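Local coordinates for uncharacterized protein (Bacteroides eggerthii, PDB 4FTD) that is of unknown function but folds as a six-bladed beta-propeller joined to an immunoglobulin-like domain and is possibly linked to carbohydrate metabolism, at residues N248-I253 against N301-G306. Residues are numbered along the deposited sequence; the frame is centred on the assembly and turned at random.
Sequences NASYNI and NVYRVG
Side-chain to backbone hydrogen bonds carry most of this contact, with Ser-250 reaching across to Val-302 and Asn-252 to Val-302 and Arg-304. The carboxamide of Asn-252 suits its place because it both gives and takes: ND2 donates to Val-302 O at 3.0 Å, that oxygen lying nearly in the amide plane of Asn-252, while OD1 accepts Arg-304 N at 2.9 Å in an almost straight bond (175°) whose donor sits well above the carbonyl plane. CB points toward 301-304, and chi1 of -67° sets CG beside the backbone N, from where the amide meets both partners. An aspartate in its place would probably leave Val-302 O without its donor and set a carboxylate against that oxygen. The short side chain of Ser-250 fits between the strands, and its OG accepts two bonds, from Val-302 N at 3.0 Å and from Asn-301 ND2 at 3.2 Å.

Strands 250-253 and 301-304 are the first strands of two successive propeller blades; they run nearly parallel, 14° apart, with axes 6.6 Å from each other. Side chains and waters fill the joint, and each strand pairs within its own blade, Ser-250 with Phe-262 and Tyr-303 with Leu-312.

Water bridges Ala-249 N to Asn-301 ND2, whose two N-H groups serve this water and Ser-250 OG; a second joins Tyr-251 N to Tyr-303 OH.

Tyrosine at 303 combines that hydroxyl with a flat face for Ser-250 CB, a CH-pi contact 4.0 Å from the centroid, offset toward the rim; Tyr-251 O lies at the ring edge. Lys-343 makes a cation-pi interaction with the ring.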
loop_
_atom_site.group_PDB
_atom_site.type_symbol
_atom_site.label_atom_id
_atom_site.label_comp_id
_atom_site.label_asym_id
_atom_site.label_seq_id
_atom_site.Cartn_x
_atom_site.Cartn_y
_atom_site.Cartn_z
ATOM N N ASN A 248 -5.102 -19.561 8.761
ATOM C CA ASN A 248 -4.381 -18.373 8.315
ATOM C C ASN A 248 -3.103 -18.867 7.645
ATOM O O ASN A 248 -2.727 -20.008 7.822
ATOM C CB ASN A 248 -4.073 -17.389 9.462
ATOM C CG ASN A 248 -3.237 -17.996 10.566
ATOM O OD1 ASN A 248 -2.029 -18.246 10.369
ATOM N ND2 ASN A 248 -3.854 -18.225 11.751
ATOM N N ALA A 249 -2.527 -18.040 6.792
ATOM C CA ALA A 249 -1.250 -18.321 6.184
ATOM C C ALA A 249 -0.577 -17.028 5.793
ATOM O O ALA A 249 -1.236 -16.092 5.325
ATOM C CB ALA A 249 -1.399 -19.216 4.991
ATOM N N SER A 250 0.721 -16.950 6.052
ATOM C CA SER A 250 1.534 -15.809 5.533
ATOM C C SER A 250 2.667 -16.359 4.671
ATOM O O SER A 250 3.639 -16.909 5.167
ATOM C CB SER A 250 2.032 -14.939 6.653
ATOM O OG SER A 250 1.032 -14.656 7.598
ATOM N N TYR A 251 2.433 -16.344 3.359
ATOM C CA TYR A 251 3.397 -16.808 2.393
ATOM C C TYR A 251 4.404 -15.685 2.133
ATOM O O TYR A 251 4.025 -14.625 1.652
ATOM C CB TYR A 251 2.678 -17.188 1.107
ATOM C CG TYR A 251 1.760 -18.385 1.188
ATOM C CD1 TYR A 251 0.408 -18.283 1.669
ATOM C CD2 TYR A 251 2.192 -19.630 0.681
ATOM C CE1 TYR A 251 -0.408 -19.440 1.692
ATOM C CE2 TYR A 251 1.375 -20.761 0.704
ATOM C CZ TYR A 251 0.091 -20.684 1.168
ATOM O OH TYR A 251 -0.669 -21.865 1.140
ATOM N N ASN A 252 5.665 -15.928 2.478
ATOM C CA ASN A 252 6.775 -14.994 2.273
ATOM C C ASN A 252 7.794 -15.670 1.329
ATOM O O ASN A 252 8.630 -16.400 1.762
ATOM C CB ASN A 252 7.439 -14.688 3.620
ATOM C CG ASN A 252 6.531 -13.914 4.541
ATOM O OD1 ASN A 252 6.428 -12.692 4.418
ATOM N ND2 ASN A 252 5.821 -14.615 5.404
ATOM N N ILE A 253 7.651 -15.487 0.030
ATOM C CA ILE A 253 8.498 -16.163 -0.916
ATOM C C ILE A 253 9.045 -15.082 -1.839
ATOM O O ILE A 253 8.282 -14.355 -2.467
ATOM C CB ILE A 253 7.748 -17.249 -1.668
ATOM C CG1 ILE A 253 7.137 -18.270 -0.710
ATOM C CG2 ILE A 253 8.637 -17.875 -2.720
ATOM C CD1 ILE A 253 6.144 -19.221 -1.388
ATOM N N ASN A 301 -1.130 -12.678 11.046
ATOM C CA ASN A 301 -0.214 -12.778 9.946
ATOM C C ASN A 301 1.139 -12.286 10.337
ATOM O O ASN A 301 1.255 -11.433 11.187
ATOM C CB ASN A 301 -0.665 -11.904 8.769
ATOM C CG ASN A 301 -1.964 -12.362 8.095
ATOM O OD1 ASN A 301 -2.993 -11.774 8.335
ATOM N ND2 ASN A 301 -1.905 -13.400 7.245
ATOM N N VAL A 302 2.127 -12.780 9.617
ATOM C CA VAL A 302 3.555 -12.497 9.786
ATOM C C VAL A 302 4.162 -12.281 8.380
ATOM O O VAL A 302 4.288 -13.241 7.597
ATOM C CB VAL A 302 4.310 -13.650 10.529
ATOM C CG1 VAL A 302 5.807 -13.319 10.648
ATOM C CG2 VAL A 302 3.758 -13.901 11.948
ATOM N N TYR A 303 4.541 -11.045 8.060
ATOM C CA TYR A 303 5.062 -10.696 6.737
ATOM C C TYR A 303 6.398 -9.960 6.800
ATOM O O TYR A 303 6.597 -8.998 7.573
ATOM C CB TYR A 303 4.050 -9.859 5.907
ATOM C CG TYR A 303 2.886 -10.667 5.362
ATOM C CD1 TYR A 303 3.082 -11.645 4.408
ATOM C CD2 TYR A 303 1.606 -10.415 5.748
ATOM C CE1 TYR A 303 2.047 -12.420 3.924
ATOM C CE2 TYR A 303 0.561 -11.168 5.286
ATOM C CZ TYR A 303 0.767 -12.158 4.355
ATOM O OH TYR A 303 -0.302 -12.881 3.906
ATOM N N ARG A 304 7.322 -10.463 5.991
ATOM C CA ARG A 304 8.685 -9.950 5.874
ATOM C C ARG A 304 8.722 -8.490 5.439
ATOM O O ARG A 304 7.988 -8.094 4.581
ATOM C CB ARG A 304 9.468 -10.794 4.873
ATOM C CG ARG A 304 10.968 -10.577 4.889
ATOM C CD ARG A 304 11.663 -11.641 4.060
ATOM N NE ARG A 304 13.087 -11.362 3.975
ATOM C CZ ARG A 304 13.948 -11.957 3.146
ATOM N NH1 ARG A 304 13.552 -12.895 2.285
ATOM N NH2 ARG A 304 15.232 -11.598 3.169
ATOM N N VAL A 305 9.560 -7.709 6.089
ATOM C CA VAL A 305 9.790 -6.313 5.721
ATOM C C VAL A 305 10.847 -6.290 4.627
ATOM O O VAL A 305 12.000 -6.589 4.889
ATOM C CB VAL A 305 10.281 -5.525 6.935
ATOM C CG1 VAL A 305 10.677 -4.094 6.553
ATOM C CG2 VAL A 305 9.177 -5.530 7.965
ATOM N N GLY A 306 10.447 -5.975 3.401
ATOM C CA GLY A 306 11.391 -5.873 2.289
ATOM C C GLY A 306 12.196 -7.138 2.076
ATOM O O GLY A 306 11.646 -8.237 2.153
HETATM O O HOH W 1 -4.266 -15.337 6.653
HETATM O O HOH W 2 0.151 -14.738 2.128
HETATM O O HOH W 3 11.511 -14.513 1.633
#